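Local coordinates for GEO10716p1 (Drosophila melanogaster, PDB 7BTG), which is an arginine phosphatase of the low molecular weight protein tyrosine phosphatase family and probably removes phosphate from phosphorylated arginines in proteins, at residues 21-24 with 25-28; 54-57 with 58-62; 85-88 with 89-93; 141-144 with 145-149. The protein carries 1 engineered substitution. All coordinates share one frame; numbering follows the deposited sequence.

Contact 1: residues 21-24 with 25-28; sequences LKHL and VVKR. With PO4 (phosphate ion), chain C.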
loop_
_atom_site.group_PDB
_atom_site.type_symbol
_atom_site.label_atom_id
_atom_site.label_comp_id
_atom_site.label_asym_id
_atom_site.label_seq_id
_atom_site.Cartn_x
_atom_site.Cartn_y
_atom_site.Cartn_z
ATOM N N LEU A 21 -5.642 5.737 -2.567
ATOM C CA LEU A 21 -4.982 6.284 -3.741
ATOM C C LEU A 21 -5.899 6.225 -4.950
ATOM O O LEU A 21 -5.865 7.118 -5.809
ATOM C CB LEU A 21 -3.684 5.528 -4.026
ATOM C CG LEU A 21 -2.953 6.100 -5.236
ATOM C CD1 LEU A 21 -2.664 7.567 -4.948
ATOM C CD2 LEU A 21 -1.677 5.331 -5.578
ATOM N N LYS A 22 -6.713 5.167 -5.039
ATOM C CA LYS A 22 -7.716 5.097 -6.096
ATOM C C LYS A 22 -8.649 6.305 -6.050
ATOM O O LYS A 22 -8.979 6.878 -7.097
ATOM C CB LYS A 22 -8.513 3.798 -5.988
ATOM C CG LYS A 22 -8.015 2.708 -6.912
ATOM C CD LYS A 22 -8.626 1.346 -6.585
ATOM C CE LYS A 22 -8.138 0.299 -7.589
ATOM N NZ LYS A 22 -8.878 -0.979 -7.453
ATOM N N HIS A 23 -9.071 6.712 -4.845
ATOM C CA HIS A 23 -9.918 7.889 -4.699
ATOM C C HIS A 23 -9.173 9.155 -5.106
ATOM O O HIS A 23 -9.683 9.959 -5.894
ATOM C CB HIS A 23 -10.423 8.011 -3.265
ATOM C CG HIS A 23 -11.373 9.154 -3.050
ATOM N ND1 HIS A 23 -12.486 9.361 -3.841
ATOM C CD2 HIS A 23 -11.372 10.159 -2.136
ATOM C CE1 HIS A 23 -13.129 10.438 -3.423
ATOM N NE2 HIS A 23 -12.475 10.941 -2.391
ATOM N N LEU A 24 -7.956 9.336 -4.594
ATOM C CA LEU A 24 -7.186 10.527 -4.923
ATOM C C LEU A 24 -7.056 10.721 -6.431
ATOM O O LEU A 24 -7.226 11.843 -6.927
ATOM C CB LEU A 24 -5.808 10.465 -4.261
ATOM C CG LEU A 24 -5.798 10.673 -2.748
ATOM C CD1 LEU A 24 -4.387 10.473 -2.208
ATOM C CD2 LEU A 24 -6.339 12.062 -2.346
ATOM N N VAL A 25 -6.774 9.650 -7.184
ATOM C CA VAL A 25 -6.525 9.840 -8.611
ATOM C C VAL A 25 -7.794 10.164 -9.375
ATOM O O VAL A 25 -7.711 10.745 -10.463
ATOM C CB VAL A 25 -5.843 8.638 -9.296
ATOM C CG1 VAL A 25 -4.723 8.073 -8.438
ATOM C CG2 VAL A 25 -6.858 7.590 -9.699
ATOM N N VAL A 26 -8.970 9.802 -8.858
ATOM C CA VAL A 26 -10.187 10.257 -9.520
ATOM C C VAL A 26 -10.512 11.691 -9.099
ATOM O O VAL A 26 -10.857 12.527 -9.939
ATOM C CB VAL A 26 -11.360 9.283 -9.268
ATOM C CG1 VAL A 26 -10.926 7.859 -9.522
ATOM C CG2 VAL A 26 -11.963 9.425 -7.878
ATOM N N LYS A 27 -10.358 12.011 -7.807
ATOM C CA LYS A 27 -10.592 13.376 -7.341
ATOM C C LYS A 27 -9.582 14.337 -7.943
ATOM O O LYS A 27 -9.846 15.540 -8.039
ATOM C CB LYS A 27 -10.531 13.434 -5.811
ATOM C CG LYS A 27 -11.181 14.665 -5.180
ATOM C CD LYS A 27 -10.568 15.012 -3.802
ATOM C CE LYS A 27 -9.128 15.572 -3.924
ATOM N NZ LYS A 27 -9.045 16.906 -4.637
ATOM N N ARG A 28 -8.418 13.830 -8.342
ATOM C CA ARG A 28 -7.460 14.603 -9.119
ATOM C C ARG A 28 -7.604 14.380 -10.612
ATOM O O ARG A 28 -6.866 15.004 -11.381
ATOM C CB ARG A 28 -6.027 14.256 -8.715
ATOM C CG ARG A 28 -5.375 15.239 -7.769
ATOM C CD ARG A 28 -5.827 15.052 -6.333
ATOM N NE ARG A 28 -4.664 15.072 -5.455
ATOM C CZ ARG A 28 -4.704 15.309 -4.151
ATOM N NH1 ARG A 28 -5.861 15.560 -3.544
ATOM N NH2 ARG A 28 -3.576 15.293 -3.458
HETATM P P PO4 C . -8.990 -5.010 -6.957
HETATM O O1 PO4 C . -9.215 -4.097 -8.145
HETATM O O2 PO4 C . -9.525 -4.385 -5.682
HETATM O O3 PO4 C . -9.732 -6.299 -7.200
HETATM O O4 PO4 C . -7.504 -5.347 -6.886
#
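Arg28, just past the end of helix 13-27, folds back along the last turn and lies beside Leu24. Its CB sits 3.2 Å from Leu24 O, the same oxygen that takes the Arg28 backbone N-H at 2.7 Å. CG runs past that carbonyl at a greater distance, and CD returns to 3.6 Å from Leu24 O. Bends at chi2 (79°) and chi3 (134°) then bring the guanidinium over Leu24. The methyl CD2 of Leu24 lies above one face of the group, toward its rim, 3.7 Å from Arg28 NH1. The side chains of Leu24 and Arg28 point the same way. NH2 of Arg28 has a long, weak ion pair with Glu147.

On another side of the helix, Val25 crosses Leu21, with CG1 of Val25 4.1 Å from CD1 of Leu21. Trp33 packs on both. His23 O receives Lys27 N at 2.9 Å in an almost straight bond (176°), while Val26 N bonds only weakly to Lys22 O and His23 O. Lys22 extends away from the helix end. Its NZ forms a salt bridge with Glu18 and a weak bond of 3.2 Å to O1 of a phosphate ion, which His66 also holds. Residues 21-27 form the C-terminal end of helix 13-27, the crossover of the beta-alpha-beta unit between parallel strands 2-7 and 34-39.

Contact 2: residues 54-57 with 58-62; sequences QQLL and KQHGL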
loop_
_atom_site.group_PDB
_atom_site.type_symbol
_atom_site.label_atom_id
_atom_site.label_comp_id
_atom_site.label_asym_id
_atom_site.label_seq_id
_atom_site.Cartn_x
_atom_site.Cartn_y
_atom_site.Cartn_z
ATOM N N GLN A 54 -12.831 -1.922 6.260
ATOM C CA GLN A 54 -13.887 -1.568 5.316
ATOM C C GLN A 54 -14.874 -0.592 5.941
ATOM O O GLN A 54 -15.452 0.252 5.240
ATOM C CB GLN A 54 -14.607 -2.832 4.837
ATOM C CG GLN A 54 -13.758 -3.731 3.948
ATOM C CD GLN A 54 -14.567 -4.826 3.257
ATOM O OE1 GLN A 54 -14.696 -5.932 3.772
ATOM N NE2 GLN A 54 -15.103 -4.521 2.079
ATOM N N GLN A 55 -15.074 -0.684 7.255
ATOM C CA GLN A 55 -15.929 0.277 7.935
ATOM C C GLN A 55 -15.293 1.655 7.943
ATOM O O GLN A 55 -15.896 2.631 7.477
ATOM C CB GLN A 55 -16.226 -0.191 9.358
ATOM C CG GLN A 55 -17.329 -1.239 9.406
ATOM C CD GLN A 55 -18.519 -0.879 8.513
ATOM O OE1 GLN A 55 -19.367 -0.064 8.895
ATOM N NE2 GLN A 55 -18.583 -1.484 7.314
ATOM N N LEU A 56 -14.066 1.752 8.457
ATOM C CA LEU A 56 -13.361 3.028 8.443
ATOM C C LEU A 56 -13.323 3.623 7.040
ATOM O O LEU A 56 -13.498 4.832 6.865
ATOM C CB LEU A 56 -11.955 2.842 9.006
ATOM C CG LEU A 56 -11.031 4.048 9.024
ATOM C CD1 LEU A 56 -11.693 5.193 9.766
ATOM C CD2 LEU A 56 -9.739 3.655 9.701
ATOM N N LEU A 57 -13.148 2.784 6.023
ATOM C CA LEU A 57 -13.160 3.276 4.651
ATOM C C LEU A 57 -14.529 3.829 4.263
ATOM O O LEU A 57 -14.627 4.951 3.752
ATOM C CB LEU A 57 -12.738 2.163 3.699
ATOM C CG LEU A 57 -11.234 1.893 3.702
ATOM C CD1 LEU A 57 -10.937 0.626 2.930
ATOM C CD2 LEU A 57 -10.493 3.082 3.096
ATOM N N LYS A 58 -15.599 3.048 4.476
ATOM C CA LYS A 58 -16.950 3.533 4.197
ATOM C C LYS A 58 -17.232 4.840 4.921
ATOM O O LYS A 58 -17.780 5.782 4.337
ATOM C CB LYS A 58 -17.990 2.481 4.589
ATOM C CG LYS A 58 -19.341 3.084 5.016
ATOM C CD LYS A 58 -20.385 2.041 5.365
ATOM C CE LYS A 58 -21.214 1.646 4.149
ATOM N NZ LYS A 58 -22.262 0.651 4.527
ATOM N N GLN A 59 -16.859 4.921 6.190
ATOM C CA GLN A 59 -16.981 6.161 6.931
ATOM C C GLN A 59 -16.261 7.331 6.255
ATOM O O GLN A 59 -16.521 8.484 6.614
ATOM C CB GLN A 59 -16.465 5.903 8.346
ATOM C CG GLN A 59 -16.013 7.094 9.139
ATOM C CD GLN A 59 -15.452 6.675 10.472
ATOM O OE1 GLN A 59 -15.872 5.661 11.033
ATOM N NE2 GLN A 59 -14.485 7.432 10.980
ATOM N N HIS A 60 -15.397 7.076 5.264
ATOM C CA HIS A 60 -14.765 8.133 4.482
ATOM C C HIS A 60 -15.194 8.108 3.021
ATOM O O HIS A 60 -14.506 8.678 2.167
ATOM C CB HIS A 60 -13.245 8.040 4.581
ATOM C CG HIS A 60 -12.698 8.564 5.866
ATOM N ND1 HIS A 60 -12.343 9.883 6.037
ATOM C CD2 HIS A 60 -12.462 7.952 7.052
ATOM C CE1 HIS A 60 -11.889 10.060 7.266
ATOM N NE2 HIS A 60 -11.955 8.905 7.905
ATOM N N GLY A 61 -16.313 7.458 2.717
ATOM C CA GLY A 61 -16.830 7.430 1.369
ATOM C C GLY A 61 -16.146 6.457 0.447
ATOM O O GLY A 61 -16.428 6.462 -0.759
ATOM N N LEU A 62 -15.267 5.614 0.974
ATOM C CA LEU A 62 -14.503 4.668 0.183
ATOM C C LEU A 62 -14.991 3.256 0.448
ATOM O O LEU A 62 -15.495 2.946 1.531
ATOM C CB LEU A 62 -13.022 4.755 0.527
ATOM C CG LEU A 62 -12.476 6.142 0.301
ATOM C CD1 LEU A 62 -10.997 6.161 0.639
ATOM C CD2 LEU A 62 -12.751 6.509 -1.149
#
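The imidazole of His60 meets Leu56 at its edge. Leu56 O lies near the ring plane, 3.3 Å from His60 CD2. The methyl CD1 of Leu56 comes to 3.9 Å from the same CD2, and the two side chains run side by side. The ring also stacks with Tyr139 of helix 133-154. The second flat group is the amide of Gln59. Its NE2 rests 3.8 Å from Leu56 CD1. With CG opposite the backbone N (chi1 158°) and the next bond extended, the Gln59 chain passes obliquely across Leu56.

Leu57 lies on another side of the helix, where it touches Met16 of helix 13-27. Its CD2 packs 4.0 Å from CD1 of Leu62, and Leu62 itself touches Ile20 and His23.

The backbone here ends the helix in a Schellman motif. Leu62 N bonds to Leu57 O at 2.9 Å, and Gly61 N bonds to Lys58 O at 2.8 Å. Gly61 has a positive phi of 79°, as suits the C' residue. Leu57 O takes a second bond, from His60 N at 2.7 Å. The two donors come from opposite faces of the carbonyl plane. Lys58 N and Gln59 N still bond to Gln54 O and Gln55 O in the helical pattern. Two N-H groups thus grip one terminal carbonyl oxygen, and the leucine contact across the turn implies that the reversal is held by apolar as well as polar forces.

Contact 3: residues 85-88 with 89-93; sequences MDNS and NLLEL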
loop_
_atom_site.group_PDB
_atom_site.type_symbol
_atom_site.label_atom_id
_atom_site.label_comp_id
_atom_site.label_asym_id
_atom_site.label_seq_id
_atom_site.Cartn_x
_atom_site.Cartn_y
_atom_site.Cartn_z
ATOM N N MET A 85 4.798 -1.154 3.870
ATOM C CA MET A 85 4.371 -0.425 5.061
ATOM C C MET A 85 5.441 -0.415 6.141
ATOM O O MET A 85 5.537 0.558 6.906
ATOM C CB MET A 85 3.087 -1.042 5.628
ATOM C CG MET A 85 2.001 -1.173 4.607
ATOM S SD MET A 85 1.373 0.480 4.087
ATOM C CE MET A 85 0.860 0.068 2.423
ATOM N N ASP A 86 6.260 -1.472 6.158
ATOM C CA ASP A 86 7.191 -1.895 7.199
ATOM C C ASP A 86 8.591 -2.023 6.629
ATOM O O ASP A 86 8.774 -2.339 5.449
ATOM C CB ASP A 86 6.855 -3.312 7.739
ATOM C CG ASP A 86 5.833 -3.285 8.773
ATOM O OD1 ASP A 86 5.862 -2.296 9.535
ATOM O OD2 ASP A 86 5.008 -4.220 8.822
ATOM N N ASN A 87 9.581 -1.922 7.506
ATOM C CA ASN A 87 10.911 -2.287 7.052
ATOM C C ASN A 87 11.040 -3.795 6.926
ATOM O O ASN A 87 11.814 -4.286 6.097
ATOM C CB ASN A 87 11.965 -1.715 7.982
ATOM C CG ASN A 87 13.317 -1.656 7.321
ATOM O OD1 ASN A 87 14.265 -2.338 7.736
ATOM N ND2 ASN A 87 13.412 -0.863 6.259
ATOM N N SER A 88 10.256 -4.545 7.699
ATOM C CA SER A 88 10.129 -5.973 7.452
ATOM C C SER A 88 9.652 -6.244 6.029
ATOM O O SER A 88 10.292 -7.003 5.288
ATOM C CB SER A 88 9.177 -6.608 8.462
ATOM O OG SER A 88 8.756 -7.885 7.998
ATOM N N ASN A 89 8.498 -5.666 5.650
ATOM C CA ASN A 89 8.001 -5.804 4.282
ATOM C C ASN A 89 9.081 -5.414 3.291
ATOM O O ASN A 89 9.331 -6.125 2.315
ATOM C CB ASN A 89 6.776 -4.916 3.995
ATOM C CG ASN A 89 5.624 -5.063 4.983
ATOM O OD1 ASN A 89 4.782 -4.154 5.058
ATOM N ND2 ASN A 89 5.541 -6.180 5.703
ATOM N N LEU A 90 9.701 -4.248 3.511
ATOM C CA LEU A 90 10.696 -3.734 2.574
ATOM C C LEU A 90 11.813 -4.747 2.352
ATOM O O LEU A 90 12.167 -5.048 1.210
ATOM C CB LEU A 90 11.274 -2.408 3.081
ATOM C CG LEU A 90 12.189 -1.627 2.140
ATOM C CD1 LEU A 90 11.438 -1.218 0.910
ATOM C CD2 LEU A 90 12.743 -0.369 2.867
ATOM N N LEU A 91 12.367 -5.291 3.438
ATOM C CA LEU A 91 13.482 -6.227 3.317
ATOM C C LEU A 91 13.070 -7.491 2.580
ATOM O O LEU A 91 13.845 -8.017 1.774
ATOM C CB LEU A 91 14.045 -6.591 4.691
ATOM C CG LEU A 91 14.810 -5.501 5.423
ATOM C CD1 LEU A 91 15.707 -6.130 6.466
ATOM C CD2 LEU A 91 15.612 -4.686 4.444
ATOM N N GLU A 92 11.860 -8.000 2.846
ATOM C CA GLU A 92 11.428 -9.195 2.140
ATOM C C GLU A 92 11.225 -8.892 0.667
ATOM O O GLU A 92 11.528 -9.733 -0.190
ATOM C CB GLU A 92 10.147 -9.761 2.754
ATOM C CG GLU A 92 10.288 -10.136 4.224
ATOM C CD GLU A 92 9.068 -10.856 4.791
ATOM O OE1 GLU A 92 8.155 -11.216 4.025
ATOM O OE2 GLU A 92 9.050 -11.091 6.012
ATOM N N LEU A 93 10.734 -7.680 0.351
ATOM C CA LEU A 93 10.515 -7.332 -1.049
ATOM C C LEU A 93 11.833 -7.079 -1.755
ATOM O O LEU A 93 11.961 -7.357 -2.953
ATOM C CB LEU A 93 9.622 -6.101 -1.172
ATOM C CG LEU A 93 8.128 -6.174 -0.880
ATOM C CD1 LEU A 93 7.562 -4.764 -0.763
ATOM C CD2 LEU A 93 7.383 -6.951 -1.970
HETATM O O HOH W 1 6.847 -8.745 6.079
#
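Met85 N donates to the side-chain oxygen of Asn89 at 3.2 Å. The bond to OD1 lies in the amide's carbonyl plane, on a lone pair. Asp86 N approaches the same OD1 at 3.3 Å, a weak bond. The CB of Asp86 also packs 3.5 Å from Asn89 CG. Its carboxylate is turned 56° from the amide plane and forms a salt bridge with Arg13. The Asn89 amide reaches back to the chain because CG stands beside its own backbone N (chi1 -53°). The helix starts with Leu90 N bonded to Asp86 O at 2.9 Å. Asp86 occupies the N-cap position, but its side chain makes no capping bond.

Asn87 follows, with ND2 3.5 Å from the methyl CD2 of Leu90 and its carbonyl O bonded to Leu91 N. Ser88 bonds through its carbonyl O to Glu92 N. Its OG shares a water with Asn89: the water lies 2.8 Å from Ser88 OG and accepts from Asn89 ND2 at 2.9 Å. Glu92 has its salt bridge with Arg41. An alanine in place of Asn89 is likely to leave Met85 N without this acceptor and the water without its Asn89 donor.

The segments form the passage from strand 81-84 into helix 87-99, the first half of a beta-alpha-beta unit that continues to parallel strand 107-110.

Contact 4: residues 141-144 with 145-149; sequences QILE and SCERF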
loop_
_atom_site.group_PDB
_atom_site.type_symbol
_atom_site.label_atom_id
_atom_site.label_comp_id
_atom_site.label_asym_id
_atom_site.label_seq_id
_atom_site.Cartn_x
_atom_site.Cartn_y
_atom_site.Cartn_z
ATOM N N GLN A 141 -1.567 8.065 8.374
ATOM C CA GLN A 141 -0.242 7.906 7.776
ATOM C C GLN A 141 -0.336 7.578 6.294
ATOM O O GLN A 141 0.451 8.084 5.488
ATOM C CB GLN A 141 0.547 6.804 8.479
ATOM C CG GLN A 141 1.340 7.192 9.701
ATOM C CD GLN A 141 1.762 5.957 10.511
ATOM O OE1 GLN A 141 0.937 5.114 10.838
ATOM N NE2 GLN A 141 3.052 5.848 10.818
ATOM N N ILE A 142 -1.278 6.718 5.916
ATOM C CA ILE A 142 -1.379 6.323 4.518
ATOM C C ILE A 142 -1.884 7.491 3.678
ATOM O O ILE A 142 -1.401 7.732 2.563
ATOM C CB ILE A 142 -2.276 5.076 4.375
ATOM C CG1 ILE A 142 -1.594 3.827 4.954
ATOM C CG2 ILE A 142 -2.591 4.828 2.928
ATOM C CD1 ILE A 142 -2.567 2.665 5.246
ATOM N N LEU A 143 -2.851 8.238 4.203
ATOM C CA LEU A 143 -3.397 9.374 3.469
ATOM C C LEU A 143 -2.326 10.437 3.221
ATOM O O LEU A 143 -2.118 10.860 2.081
ATOM C CB LEU A 143 -4.579 9.962 4.235
ATOM C CG LEU A 143 -5.267 11.164 3.601
ATOM C CD1 LEU A 143 -5.627 10.850 2.159
ATOM C CD2 LEU A 143 -6.496 11.484 4.412
ATOM N N GLU A 144 -1.612 10.865 4.271
ATOM C CA GLU A 144 -0.578 11.868 4.047
ATOM C C GLU A 144 0.487 11.337 3.106
ATOM O O GLU A 144 0.920 12.051 2.188
ATOM C CB GLU A 144 0.064 12.323 5.358
ATOM C CG GLU A 144 1.105 13.437 5.137
ATOM C CD GLU A 144 1.735 13.950 6.431
ATOM O OE1 GLU A 144 1.240 13.587 7.524
ATOM O OE2 GLU A 144 2.724 14.723 6.352
ATOM N N SER A 145 0.896 10.070 3.306
ATOM C CA SER A 145 1.925 9.458 2.471
ATOM C C SER A 145 1.536 9.504 1.004
ATOM O O SER A 145 2.340 9.901 0.155
ATOM C CB SER A 145 2.175 8.001 2.893
ATOM O OG SER A 145 2.584 7.888 4.240
ATOM N N CYS A 146 0.316 9.071 0.678
ATOM C CA CYS A 146 -0.125 9.132 -0.713
ATOM C C CYS A 146 -0.179 10.576 -1.216
ATOM O O CYS A 146 0.117 10.850 -2.385
ATOM C CB CYS A 146 -1.505 8.483 -0.871
ATOM S SG CYS A 146 -1.579 6.691 -0.679
ATOM N N GLU A 147 -0.603 11.506 -0.362
ATOM C CA GLU A 147 -0.695 12.898 -0.796
ATOM C C GLU A 147 0.670 13.453 -1.169
ATOM O O GLU A 147 0.847 14.009 -2.258
ATOM C CB GLU A 147 -1.328 13.741 0.298
ATOM C CG GLU A 147 -2.700 13.279 0.635
ATOM C CD GLU A 147 -3.609 14.398 0.974
ATOM O OE1 GLU A 147 -3.714 15.335 0.158
ATOM O OE2 GLU A 147 -4.195 14.346 2.073
ATOM N N ARG A 148 1.656 13.303 -0.284
ATOM C CA ARG A 148 2.975 13.831 -0.618
ATOM C C ARG A 148 3.593 13.082 -1.786
ATOM O O ARG A 148 4.312 13.683 -2.588
ATOM C CB ARG A 148 3.879 13.805 0.613
ATOM C CG ARG A 148 3.299 14.654 1.716
ATOM C CD ARG A 148 4.300 15.107 2.719
ATOM N NE ARG A 148 3.635 15.888 3.757
ATOM C CZ ARG A 148 3.399 17.196 3.679
ATOM N NH1 ARG A 148 3.781 17.880 2.615
ATOM N NH2 ARG A 148 2.780 17.820 4.669
ATOM N N PHE A 149 3.292 11.792 -1.926
ATOM C CA PHE A 149 3.807 11.041 -3.066
ATOM C C PHE A 149 3.290 11.605 -4.384
ATOM O O PHE A 149 4.047 11.740 -5.352
ATOM C CB PHE A 149 3.445 9.561 -2.942
ATOM C CG PHE A 149 3.593 8.801 -4.238
ATOM C CD1 PHE A 149 2.477 8.336 -4.918
ATOM C CD2 PHE A 149 4.832 8.588 -4.788
ATOM C CE1 PHE A 149 2.596 7.641 -6.101
ATOM C CE2 PHE A 149 4.967 7.900 -5.988
ATOM C CZ PHE A 149 3.845 7.431 -6.644
#
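Helix 133-154, the last of the chain, carries a salt bridge between Glu144 and Arg148, four residues apart and so about one turn along. OE2 of Glu144 receives Arg148 NE at 3.0 Å, with an N-H...O angle of 171°. The oxygen lies at the edge of the guanidinium, in its plane, and uses the lone pair directed away from OE1. The carboxylate and guanidinium planes are turned 66° apart. Glu144 reaches the arginine with an extended chain, its CG opposite the backbone N (chi1 -177°). The same OE2 also pairs with Arg117, so two arginines meet at one oxygen. A methionine replacing Arg148 would probably leave Glu144 with one positive partner fewer and its carboxylate less firmly fixed.

This helix packs against helix 13-27. Ile142 lies on Ala17 and Ile20, and Cys146 lies on Leu24. Between these two inward residues, CG2 of Ile142 is 4.2 Å from SG of Cys146, and Cys146 N bonds to Ile142 O at 2.9 Å. Phe149 sits edge-to-face with Tyr81, Phe83 and Tyr114.

Leu143 and Glu147 cross on another side, with Glu147 OE2 3.7 Å from Leu143 CG. Buried Ser145 packs on Leu111 and Ile115. Its backbone N bonds to Gln141 O at 3.0 Å. Its OG is modelled as bonded to that oxygen too, but the distance is so short that its exact length is doubtful. NE2 of Gln141 bonds to the carbonyl oxygens of Asp120 and Ile122 in a neighbouring loop.

Overall arrangement
The four contacts follow one another along the chain, each complete before the next begins. Contact 1 and contact 4 lie on neighbouring helices, 13-27 and 133-154, with centres about 12 Å apart. They touch where Leu21 and Leu24 meet Cys146. Contact 2 ends helix 51-58 and reaches contact 1 through Leu62 against His23, with centres about 15 Å apart. Contact 3 opens helix 87-99 across the chain's centre from contacts 1 and 2, its centre about 25 and 26 Å from theirs; its nearest atoms to contact 4 are about 5 Å off. Helices 13-27 and 87-99 each connect strands of the same four-stranded parallel sheet, so the contacts sample helices around one compact phosphatase domain.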